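Local coordinates for virulent strain associated lipoprotein (Borreliella spielmanii A14S, PDB 6FZZ) that is an outer surface lipoprotein of the PFam54 family that, like its Borrelia burgdorferi relative BBE31, probably binds glutathione and may aid colonization of the mammalian host, at residues 20-25 / 131-136; 35-40 / 76-81; 48-53 / 90-95; 117-122 / 149-154. All coordinates share one frame; numbering follows the deposited sequence.

Interaction 1: 20-25 / 131-136; sequences NDLRNL and DNLNKL
Arg23, on the long N-terminal helix 15-41 of this all-helical PFam54 fold, reaches to the loop that links helix 105-126 to helix 138-170. Its CB does not aim straight at the loop, but the extended run from CG to NE (chi2 171°, chi3 -179°) spans the gap and sets the guanidinium against the backbone of 131-134. CB, CG and CD meet no atom of 131-136 within 4.2 Å. At NE the chain meets its first partner: Asp131 OD1 lies 3.8 Å from Arg23 NE, a long salt bridge with the oxygen well out of the guanidinium plane and the two flat groups 51° apart, so any attraction is probably electrostatic, with no N-H aimed at the oxygen. Farther out, Arg23 NH2 comes within 3.5 Å of Asp131 CA and 4.0 Å of Leu133 CB, and it also donates a hydrogen bond to Lys130 O just before the segment. Beside this polar arm a looser apolar touch joins Leu22 CG to Leu133 CD1 at 4.3 Å, and Leu133 also packs on Leu19 and Ile26 of helix 15-41 and on Leu144 of helix 138-170. A water accepts from Asn134 N at 2.8 Å.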
# COMPACT_ATOMS: atom_id res chain seq x y z
N ASN A 20 -7.39 14.55 -20.14
CA ASN A 20 -7.84 13.19 -20.41
C ASN A 20 -6.99 12.17 -19.66
O ASN A 20 -7.51 11.25 -19.06
CB ASN A 20 -7.86 12.92 -21.93
CG ASN A 20 -9.02 13.61 -22.62
OD1 ASN A 20 -10.03 13.82 -22.02
ND2 ASN A 20 -8.88 13.94 -23.85
N ASP A 21 -5.66 12.32 -19.70
CA ASP A 21 -4.80 11.29 -19.11
C ASP A 21 -5.01 11.23 -17.55
O ASP A 21 -4.95 10.23 -16.87
CB ASP A 21 -3.35 11.68 -19.32
CG ASP A 21 -2.87 11.48 -20.71
OD1 ASP A 21 -3.44 10.65 -21.49
OD2 ASP A 21 -1.86 12.15 -20.99
N LEU A 22 -5.26 12.39 -17.02
CA LEU A 22 -5.39 12.56 -15.59
C LEU A 22 -6.74 12.05 -15.10
O LEU A 22 -6.82 11.33 -14.09
CB LEU A 22 -5.14 14.04 -15.35
CG LEU A 22 -4.63 14.63 -14.07
CD1 LEU A 22 -3.68 13.74 -13.29
CD2 LEU A 22 -4.03 15.98 -14.44
N ARG A 23 -7.81 12.28 -15.88
CA ARG A 23 -9.06 11.61 -15.56
C ARG A 23 -8.94 10.15 -15.67
O ARG A 23 -9.48 9.43 -14.85
CB ARG A 23 -10.28 12.07 -16.41
CG ARG A 23 -10.81 13.40 -16.00
CD ARG A 23 -11.87 13.94 -16.98
NE ARG A 23 -12.12 15.16 -16.33
CZ ARG A 23 -11.99 16.38 -16.81
NH1 ARG A 23 -11.83 16.65 -18.10
NH2 ARG A 23 -12.17 17.35 -15.93
N ASN A 24 -8.28 9.67 -16.70
CA ASN A 24 -8.07 8.23 -16.81
C ASN A 24 -7.33 7.65 -15.60
O ASN A 24 -7.70 6.60 -15.08
CB ASN A 24 -7.29 7.90 -18.11
CG ASN A 24 -8.23 7.75 -19.28
OD1 ASN A 24 -9.06 6.83 -19.29
ND2 ASN A 24 -8.21 8.69 -20.19
N LEU A 25 -6.25 8.29 -15.21
CA LEU A 25 -5.48 7.81 -14.02
C LEU A 25 -6.33 7.77 -12.72
O LEU A 25 -6.30 6.80 -11.96
CB LEU A 25 -4.29 8.74 -13.80
CG LEU A 25 -3.11 8.53 -14.73
CD1 LEU A 25 -2.17 9.76 -14.76
CD2 LEU A 25 -2.36 7.27 -14.25
N ASP A 131 -13.85 16.51 -12.32
CA ASP A 131 -14.53 17.25 -13.40
C ASP A 131 -14.23 18.71 -13.38
O ASP A 131 -14.62 19.45 -14.28
CB ASP A 131 -16.02 16.94 -13.39
CG ASP A 131 -16.27 15.48 -13.69
OD1 ASP A 131 -15.43 14.84 -14.39
OD2 ASP A 131 -17.27 14.94 -13.22
N ASN A 132 -13.42 19.11 -12.41
CA ASN A 132 -13.03 20.47 -12.20
C ASN A 132 -11.62 20.73 -12.57
O ASN A 132 -11.16 21.82 -12.26
CB ASN A 132 -13.16 20.85 -10.72
CG ASN A 132 -14.56 20.78 -10.23
OD1 ASN A 132 -15.09 21.77 -9.75
ND2 ASN A 132 -15.18 19.60 -10.31
N LEU A 133 -10.92 19.75 -13.16
CA LEU A 133 -9.52 19.89 -13.50
C LEU A 133 -9.32 20.97 -14.47
O LEU A 133 -8.21 21.51 -14.52
CB LEU A 133 -8.86 18.60 -14.00
CG LEU A 133 -8.75 17.48 -12.93
CD1 LEU A 133 -8.60 16.06 -13.49
CD2 LEU A 133 -7.59 17.81 -11.98
N ASN A 134 -10.36 21.34 -15.23
CA ASN A 134 -10.16 22.38 -16.26
C ASN A 134 -9.86 23.77 -15.63
O ASN A 134 -9.32 24.65 -16.30
CB ASN A 134 -11.33 22.45 -17.29
CG ASN A 134 -12.67 22.79 -16.65
OD1 ASN A 134 -12.77 23.51 -15.63
ND2 ASN A 134 -13.72 22.28 -17.24
N LYS A 135 -10.17 23.97 -14.35
CA LYS A 135 -9.74 25.25 -13.71
C LYS A 135 -8.22 25.39 -13.57
O LYS A 135 -7.72 26.50 -13.33
CB LYS A 135 -10.44 25.46 -12.36
CG LYS A 135 -11.95 25.46 -12.49
CD LYS A 135 -12.54 25.38 -11.10
CE LYS A 135 -14.03 25.71 -11.10
NZ LYS A 135 -14.52 25.89 -9.70
N LEU A 136 -7.46 24.31 -13.75
CA LEU A 136 -6.02 24.40 -13.62
C LEU A 136 -5.38 24.82 -14.93
O LEU A 136 -5.84 24.48 -16.02
CB LEU A 136 -5.36 23.07 -13.10
CG LEU A 136 -5.88 22.52 -11.76
CD1 LEU A 136 -5.33 21.11 -11.55
CD2 LEU A 136 -5.46 23.44 -10.60
O HOH W 1 -12.51 19.74 -15.90

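Interaction 2: 35-40 / 76-81; sequences KYEKKL and YRKLTY
Two helices of the PFam54 fold, 15-41 and 71-83, meet here near the C-terminal end of the first, their local axes approaching to 8.5 Å at an angle of 122°. The backbones come nearest at Leu40 and Lys78, whose CA atoms are 5.7 Å apart. Lys78 supplies its aliphatic chain: with CG anti to the backbone N (chi1 179°) and chi2 also extended, it passes over the 36-37 turn, placing CG 3.9 Å from Tyr36 O and CD 3.9 Å from Glu37 CG. Glu37 and Lys78 run side by side in the same direction, yet their charged ends do not meet: the Glu37 carboxylate pairs with Arg33, and Lys78 NZ has a long, weak ion pair with Asp120 of helix 105-126. One turn on, the Tyr81 ring lies against the backbone of 39-40, its CD2 atom 4.0 Å from Lys39 CB and its CE2 4.0 Å from Leu40 CA. Tyr81 OH is hydrogen-bonded to Glu43, which also forms a salt bridge with Arg77. Leu40 crosses Arg77 at about a right angle, with Leu40 CD1 4.1 Å from Arg77 NH2. The Tyr36 ring reaches the opposing backbone, CD1 standing 4.0 Å from Tyr81 O.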
# COMPACT_ATOMS: atom_id res chain seq x y z
N LYS A 35 -12.13 -2.28 -5.53
CA LYS A 35 -11.65 -3.63 -5.39
C LYS A 35 -11.22 -4.05 -3.97
O LYS A 35 -11.57 -5.11 -3.45
CB LYS A 35 -10.50 -3.83 -6.36
CG LYS A 35 -10.46 -5.18 -7.03
CD LYS A 35 -9.43 -5.17 -8.19
CE LYS A 35 -7.99 -4.95 -7.70
NZ LYS A 35 -6.98 -5.24 -8.77
N TYR A 36 -10.43 -3.21 -3.37
CA TYR A 36 -10.01 -3.42 -2.00
C TYR A 36 -11.14 -3.35 -0.99
O TYR A 36 -11.07 -4.09 -0.04
CB TYR A 36 -8.92 -2.41 -1.67
CG TYR A 36 -7.86 -2.36 -2.74
CD1 TYR A 36 -7.51 -3.51 -3.45
CD2 TYR A 36 -7.23 -1.14 -3.06
CE1 TYR A 36 -6.56 -3.43 -4.48
CE2 TYR A 36 -6.24 -1.07 -4.03
CZ TYR A 36 -5.95 -2.18 -4.77
OH TYR A 36 -4.99 -2.08 -5.74
N GLU A 37 -12.13 -2.46 -1.20
CA GLU A 37 -13.33 -2.36 -0.33
C GLU A 37 -14.08 -3.65 -0.45
O GLU A 37 -14.55 -4.16 0.53
CB GLU A 37 -14.26 -1.20 -0.67
CG GLU A 37 -13.72 0.17 -0.31
CD GLU A 37 -14.39 1.27 -1.13
OE1 GLU A 37 -15.46 1.01 -1.67
OE2 GLU A 37 -13.88 2.38 -1.23
N LYS A 38 -14.14 -4.19 -1.66
CA LYS A 38 -14.81 -5.46 -1.90
C LYS A 38 -14.07 -6.61 -1.23
O LYS A 38 -14.74 -7.47 -0.67
CB LYS A 38 -15.05 -5.66 -3.42
CG LYS A 38 -15.53 -7.06 -3.79
CD LYS A 38 -16.11 -7.12 -5.21
CE LYS A 38 -16.94 -8.39 -5.42
NZ LYS A 38 -17.29 -8.62 -6.84
N LYS A 39 -12.73 -6.63 -1.22
CA LYS A 39 -12.02 -7.67 -0.55
C LYS A 39 -12.26 -7.61 0.98
O LYS A 39 -12.24 -8.66 1.66
CB LYS A 39 -10.48 -7.65 -0.78
CG LYS A 39 -10.01 -7.92 -2.20
CD LYS A 39 -10.40 -9.32 -2.62
CE LYS A 39 -9.63 -9.81 -3.85
NZ LYS A 39 -10.66 -10.48 -4.65
N LEU A 40 -12.40 -6.40 1.52
CA LEU A 40 -12.78 -6.28 2.95
C LEU A 40 -14.26 -6.76 3.21
O LEU A 40 -14.55 -7.55 4.15
CB LEU A 40 -12.57 -4.87 3.44
CG LEU A 40 -13.15 -4.56 4.87
CD1 LEU A 40 -12.29 -5.21 5.93
CD2 LEU A 40 -13.25 -3.08 4.99
N TYR A 76 -7.29 -0.42 8.11
CA TYR A 76 -5.89 -0.87 8.05
C TYR A 76 -5.88 -2.16 7.20
O TYR A 76 -5.04 -2.33 6.32
CB TYR A 76 -5.36 -1.15 9.47
CG TYR A 76 -3.91 -1.46 9.60
CD1 TYR A 76 -3.35 -2.62 9.04
CD2 TYR A 76 -3.06 -0.60 10.36
CE1 TYR A 76 -1.99 -2.89 9.18
CE2 TYR A 76 -1.71 -0.86 10.46
CZ TYR A 76 -1.20 -2.01 9.89
OH TYR A 76 0.13 -2.25 10.05
N ARG A 77 -6.82 -3.09 7.46
CA ARG A 77 -6.88 -4.30 6.62
C ARG A 77 -7.12 -4.04 5.14
O ARG A 77 -6.48 -4.65 4.27
CB ARG A 77 -7.94 -5.28 7.14
CG ARG A 77 -7.56 -5.83 8.47
CD ARG A 77 -8.30 -7.13 8.81
NE ARG A 77 -9.80 -7.10 8.77
CZ ARG A 77 -10.59 -6.78 9.78
NH1 ARG A 77 -10.10 -6.30 10.90
NH2 ARG A 77 -11.91 -6.89 9.66
N LYS A 78 -8.08 -3.19 4.84
CA LYS A 78 -8.35 -2.77 3.48
C LYS A 78 -7.09 -2.20 2.81
O LYS A 78 -6.82 -2.53 1.69
CB LYS A 78 -9.47 -1.72 3.49
CG LYS A 78 -9.87 -1.15 2.15
CD LYS A 78 -10.81 0.06 2.25
CE LYS A 78 -10.04 1.36 2.47
NZ LYS A 78 -9.08 1.68 1.37
N LEU A 79 -6.32 -1.36 3.52
CA LEU A 79 -5.08 -0.79 2.95
C LEU A 79 -4.07 -1.92 2.74
O LEU A 79 -3.26 -1.88 1.79
CB LEU A 79 -4.53 0.28 3.83
CG LEU A 79 -5.41 1.56 3.92
CD1 LEU A 79 -4.90 2.52 4.96
CD2 LEU A 79 -5.49 2.33 2.58
N THR A 80 -4.11 -2.93 3.61
CA THR A 80 -3.28 -4.13 3.45
C THR A 80 -3.58 -4.91 2.15
O THR A 80 -2.67 -5.28 1.41
CB THR A 80 -3.37 -5.07 4.71
OG1 THR A 80 -2.94 -4.37 5.89
CG2 THR A 80 -2.45 -6.27 4.51
N TYR A 81 -4.87 -5.14 1.89
CA TYR A 81 -5.33 -5.81 0.67
C TYR A 81 -4.91 -4.98 -0.57
O TYR A 81 -4.59 -5.52 -1.64
CB TYR A 81 -6.85 -5.99 0.73
CG TYR A 81 -7.30 -6.77 1.96
CD1 TYR A 81 -6.50 -7.79 2.47
CD2 TYR A 81 -8.53 -6.54 2.57
CE1 TYR A 81 -6.89 -8.50 3.57
CE2 TYR A 81 -8.94 -7.26 3.68
CZ TYR A 81 -8.10 -8.23 4.17
OH TYR A 81 -8.41 -9.02 5.27

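Interaction 3: 48-53 / 90-95; sequences YGILAF and DELKRF
Apolar contacts centre on Leu92, whose side chain is directed from helix 89-102 at the loop 48-53. Tyr48 and Leu92 lie side by side and point the same way, with Leu92 CD1 3.8 Å from Tyr48 CB and 4.1 Å from Tyr48 CG; the methyl therefore meets the root of the tyrosine, not the far end of its ring. Ile50 comes in at a slant, and its chain, extended at chi2 (166°), carries CD1 to 4.2 Å from Leu92 CB. Backbone packing forms the second group. Gly49 CA and Lys93 CA, 4.7 Å apart, are the nearest pair of CA atoms across the two segments, and Gly49 O lies 3.8 Å from Lys93 CG. Gly49, with positive phi (70°) and no side chain, brings its backbone against Lys93. Polar anchoring comes from beyond the pair: Tyr48 OH is hydrogen-bonded to Lys39 O, and Ala52 N to the Ser96 hydroxyl. Within the loop, Ile50 CG2 sits 3.5 Å above the plane of the Phe53 ring, over its centre. Ile50 is itself the centre of an inverse gamma turn, closed by a weak Leu51 N to Gly49 O bond of 3.0 Å, in the connection between helices 15-41 and 71-83 where it packs on helix 89-102.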
# COMPACT_ATOMS: atom_id res chain seq x y z
N TYR A 48 -7.98 -14.16 5.19
CA TYR A 48 -7.09 -14.64 4.10
C TYR A 48 -5.80 -15.24 4.61
O TYR A 48 -4.82 -15.26 3.86
CB TYR A 48 -6.79 -13.51 3.05
CG TYR A 48 -8.02 -12.82 2.44
CD1 TYR A 48 -8.79 -13.46 1.43
CD2 TYR A 48 -8.43 -11.55 2.84
CE1 TYR A 48 -9.88 -12.87 0.89
CE2 TYR A 48 -9.56 -10.95 2.29
CZ TYR A 48 -10.27 -11.61 1.29
OH TYR A 48 -11.39 -11.04 0.73
N GLY A 49 -5.83 -15.74 5.85
CA GLY A 49 -4.78 -16.36 6.59
C GLY A 49 -3.68 -15.37 7.03
O GLY A 49 -2.53 -15.78 7.29
N ILE A 50 -4.01 -14.08 7.07
CA ILE A 50 -3.05 -13.04 7.47
C ILE A 50 -3.03 -12.95 8.97
O ILE A 50 -3.70 -12.09 9.59
CB ILE A 50 -3.35 -11.67 6.81
CG1 ILE A 50 -3.23 -11.83 5.30
CG2 ILE A 50 -2.33 -10.64 7.26
CD1 ILE A 50 -3.82 -10.67 4.48
N LEU A 51 -2.30 -13.86 9.56
CA LEU A 51 -2.28 -13.97 11.02
C LEU A 51 -1.55 -12.76 11.62
O LEU A 51 -1.73 -12.45 12.81
CB LEU A 51 -1.60 -15.25 11.48
CG LEU A 51 -2.33 -16.62 11.42
CD1 LEU A 51 -1.43 -17.69 12.07
CD2 LEU A 51 -3.68 -16.65 12.12
N ALA A 52 -0.74 -12.09 10.78
CA ALA A 52 -0.02 -10.87 11.17
C ALA A 52 -0.91 -9.80 11.78
O ALA A 52 -0.46 -9.03 12.70
CB ALA A 52 0.74 -10.36 9.97
N PHE A 53 -2.17 -9.74 11.31
CA PHE A 53 -3.13 -8.79 11.86
C PHE A 53 -3.28 -8.91 13.37
O PHE A 53 -3.45 -7.90 14.08
CB PHE A 53 -4.49 -8.93 11.17
CG PHE A 53 -4.51 -8.51 9.73
CD1 PHE A 53 -3.73 -7.44 9.26
CD2 PHE A 53 -5.37 -9.15 8.85
CE1 PHE A 53 -3.77 -7.05 7.93
CE2 PHE A 53 -5.44 -8.76 7.52
CZ PHE A 53 -4.65 -7.71 7.05
N ASP A 90 -3.29 -17.68 -1.03
CA ASP A 90 -2.11 -18.48 -0.71
C ASP A 90 -0.82 -17.64 -0.54
O ASP A 90 -0.01 -17.90 0.35
CB ASP A 90 -1.89 -19.50 -1.81
CG ASP A 90 -0.56 -20.21 -1.70
OD1 ASP A 90 -0.46 -21.12 -0.84
OD2 ASP A 90 0.37 -19.85 -2.47
N GLU A 91 -0.60 -16.68 -1.44
CA GLU A 91 0.52 -15.77 -1.33
C GLU A 91 0.36 -14.84 -0.15
O GLU A 91 1.35 -14.58 0.55
CB GLU A 91 0.65 -14.95 -2.59
CG GLU A 91 1.15 -15.75 -3.79
CD GLU A 91 1.05 -14.92 -5.03
OE1 GLU A 91 -0.10 -14.48 -5.32
OE2 GLU A 91 2.10 -14.63 -5.64
N LEU A 92 -0.86 -14.36 0.10
CA LEU A 92 -1.16 -13.57 1.29
C LEU A 92 -0.76 -14.29 2.58
O LEU A 92 -0.14 -13.70 3.48
CB LEU A 92 -2.66 -13.18 1.35
CG LEU A 92 -3.14 -12.18 0.30
CD1 LEU A 92 -4.65 -11.97 0.36
CD2 LEU A 92 -2.45 -10.86 0.45
N LYS A 93 -1.15 -15.56 2.70
CA LYS A 93 -0.90 -16.30 3.94
C LYS A 93 0.62 -16.53 4.04
O LYS A 93 1.20 -16.43 5.09
CB LYS A 93 -1.66 -17.66 3.93
CG LYS A 93 -1.19 -18.60 5.06
CD LYS A 93 -1.47 -20.08 4.81
CE LYS A 93 -2.87 -20.34 4.29
NZ LYS A 93 -3.25 -21.78 4.44
N ARG A 94 1.25 -16.86 2.94
CA ARG A 94 2.68 -17.10 2.95
C ARG A 94 3.46 -15.83 3.27
O ARG A 94 4.41 -15.87 4.01
CB ARG A 94 3.12 -17.68 1.61
CG ARG A 94 4.60 -17.83 1.38
CD ARG A 94 5.41 -18.47 2.50
NE ARG A 94 4.96 -19.80 2.89
CZ ARG A 94 5.57 -20.55 3.80
NH1 ARG A 94 6.67 -20.12 4.42
NH2 ARG A 94 5.10 -21.76 4.10
N PHE A 95 3.06 -14.70 2.68
CA PHE A 95 3.68 -13.44 3.04
C PHE A 95 3.64 -13.21 4.54
O PHE A 95 4.63 -12.83 5.18
CB PHE A 95 3.00 -12.27 2.32
CG PHE A 95 3.67 -10.93 2.55
CD1 PHE A 95 4.87 -10.62 1.93
CD2 PHE A 95 3.09 -9.99 3.40
CE1 PHE A 95 5.47 -9.38 2.18
CE2 PHE A 95 3.68 -8.77 3.62
CZ PHE A 95 4.84 -8.46 2.99

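Interaction 4: 117-122 / 149-154; sequences GNIDYT and EKLLST
Leu151 sends CG anti to its own backbone nitrogen (chi1 180°), while Ile119 turns CG1 anti to its carbonyl carbon (chi1 -72°) and stretches CD1 onward; together these rotations slide the two side chains past each other in opposite directions. Ile119 CG1 consequently lies 3.7 Å from Leu151 CG, and Ile119 CD1 extends beyond it to 3.7 Å from Leu151 O. The branch Leu151 CD2 goes the other way and meets Thr122 tip to tip, 3.5 Å from its OG1 and 3.7 Å from its CG2. The segments belong to helices 105-126 and 138-170 of the all-helical PFam54 fold, which run roughly antiparallel here (145° between local axes, 10.0 Å apart), and this buried layer is mostly aliphatic, with two threonine hydroxyls at its margin. Ile119 CG2 adds a looser touch on Leu152 CD2. The hydroxyls that border the layer are satisfied within their own helices. Thr122 OG1 donates to Asn118 O at 2.7 Å, an oxygen that also accepts from Thr122 N. Asn118 turns its amide to helix 180-209, bonding Lys205 through OD1 and Ser201 through ND2. Thr154 OG1 donates to Leu151 O at 2.7 Å, lying in the carbonyl plane on a lone pair, beside the end of Ile119.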
# COMPACT_ATOMS: atom_id res chain seq x y z
N GLY A 117 -1.96 4.22 2.53
CA GLY A 117 -2.90 5.17 3.05
C GLY A 117 -2.68 6.53 2.41
O GLY A 117 -3.61 7.29 2.27
N ASN A 118 -1.46 6.84 2.00
CA ASN A 118 -1.20 8.12 1.36
C ASN A 118 -1.78 8.11 -0.03
O ASN A 118 -2.25 9.12 -0.54
CB ASN A 118 0.30 8.47 1.35
CG ASN A 118 0.82 8.83 2.74
OD1 ASN A 118 0.05 9.27 3.58
ND2 ASN A 118 2.14 8.65 2.96
N ILE A 119 -1.65 6.98 -0.70
CA ILE A 119 -2.27 6.80 -2.02
C ILE A 119 -3.79 6.89 -1.94
O ILE A 119 -4.42 7.58 -2.74
CB ILE A 119 -1.82 5.48 -2.67
CG1 ILE A 119 -0.37 5.66 -3.10
CG2 ILE A 119 -2.70 5.13 -3.87
CD1 ILE A 119 0.35 4.41 -3.48
N ASP A 120 -4.36 6.17 -1.01
CA ASP A 120 -5.84 6.14 -0.80
C ASP A 120 -6.39 7.54 -0.55
O ASP A 120 -7.39 7.95 -1.14
CB ASP A 120 -6.15 5.26 0.39
CG ASP A 120 -7.64 4.95 0.49
OD1 ASP A 120 -8.17 4.23 -0.37
OD2 ASP A 120 -8.29 5.54 1.33
N TYR A 121 -5.72 8.28 0.34
CA TYR A 121 -6.11 9.64 0.68
C TYR A 121 -6.03 10.55 -0.52
O TYR A 121 -6.91 11.37 -0.74
CB TYR A 121 -5.25 10.19 1.83
CG TYR A 121 -5.75 11.50 2.38
CD1 TYR A 121 -6.68 11.54 3.40
CD2 TYR A 121 -5.29 12.70 1.88
CE1 TYR A 121 -7.15 12.75 3.93
CE2 TYR A 121 -5.75 13.94 2.36
CZ TYR A 121 -6.68 13.97 3.41
OH TYR A 121 -7.12 15.22 3.92
N THR A 122 -4.96 10.41 -1.29
CA THR A 122 -4.85 11.20 -2.47
C THR A 122 -5.98 10.87 -3.48
O THR A 122 -6.51 11.78 -4.09
CB THR A 122 -3.45 11.02 -3.12
OG1 THR A 122 -2.44 11.34 -2.14
CG2 THR A 122 -3.27 11.96 -4.30
N GLU A 149 1.51 10.04 -10.88
CA GLU A 149 2.22 8.91 -11.43
C GLU A 149 3.36 8.45 -10.59
O GLU A 149 3.55 7.23 -10.39
CB GLU A 149 2.72 9.19 -12.87
CG GLU A 149 1.61 9.31 -13.84
CD GLU A 149 2.11 9.51 -15.28
OE1 GLU A 149 3.28 9.84 -15.47
OE2 GLU A 149 1.33 9.39 -16.22
N LYS A 150 4.15 9.40 -10.13
CA LYS A 150 5.23 9.08 -9.19
C LYS A 150 4.65 8.43 -7.91
O LYS A 150 5.18 7.39 -7.43
CB LYS A 150 6.03 10.33 -8.82
CG LYS A 150 6.96 10.81 -9.93
CD LYS A 150 8.00 11.80 -9.42
CE LYS A 150 7.41 13.20 -9.28
NZ LYS A 150 8.37 14.27 -8.81
N LEU A 151 3.56 9.01 -7.37
CA LEU A 151 2.91 8.40 -6.17
C LEU A 151 2.48 6.95 -6.40
O LEU A 151 2.83 6.07 -5.61
CB LEU A 151 1.69 9.25 -5.72
CG LEU A 151 0.89 8.79 -4.51
CD1 LEU A 151 1.83 8.73 -3.30
CD2 LEU A 151 -0.22 9.79 -4.31
N LEU A 152 1.84 6.66 -7.56
CA LEU A 152 1.43 5.32 -7.90
C LEU A 152 2.63 4.39 -8.08
O LEU A 152 2.60 3.21 -7.66
CB LEU A 152 0.52 5.32 -9.16
CG LEU A 152 -0.84 6.03 -9.07
CD1 LEU A 152 -1.59 5.99 -10.39
CD2 LEU A 152 -1.71 5.44 -7.95
N SER A 153 3.74 4.89 -8.66
CA SER A 153 4.96 4.07 -8.75
C SER A 153 5.53 3.64 -7.41
O SER A 153 6.13 2.58 -7.36
CB SER A 153 6.12 4.82 -9.49
OG SER A 153 5.58 5.31 -10.66
N THR A 154 5.44 4.48 -6.37
CA THR A 154 5.98 4.08 -5.04
C THR A 154 5.32 2.81 -4.62
O THR A 154 5.96 1.88 -4.15
CB THR A 154 5.89 5.17 -3.95
OG1 THR A 154 4.50 5.48 -3.60
CG2 THR A 154 6.64 6.46 -4.46

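How the interactions relate
Interactions 1 and 2 share helix 15-41 but sit about 26 Å apart between centres. Interaction 4 bridges toward both: Leu25 CD2 packs 4.1 Å from Leu152 CD1, while Leu79 CD1 of 76-81 lies 3.8 Å from Gly117 CA, and the weak ion pair of Lys78 NZ with Asp120 OD1, at 3.2 Å, also joins interactions 2 and 4. Interactions 2 and 3 adjoin, with centres about 13 Å apart and the Tyr81 and Tyr48 rings edge-to-face. Interactions 1 and 3 lie on opposite sides of the chain's centre, about 37 Å between centres. Lys78 and Asn118 each have a side chain about 3 Å from bound tetraethylene glycol, probably from the crystallisation liquor.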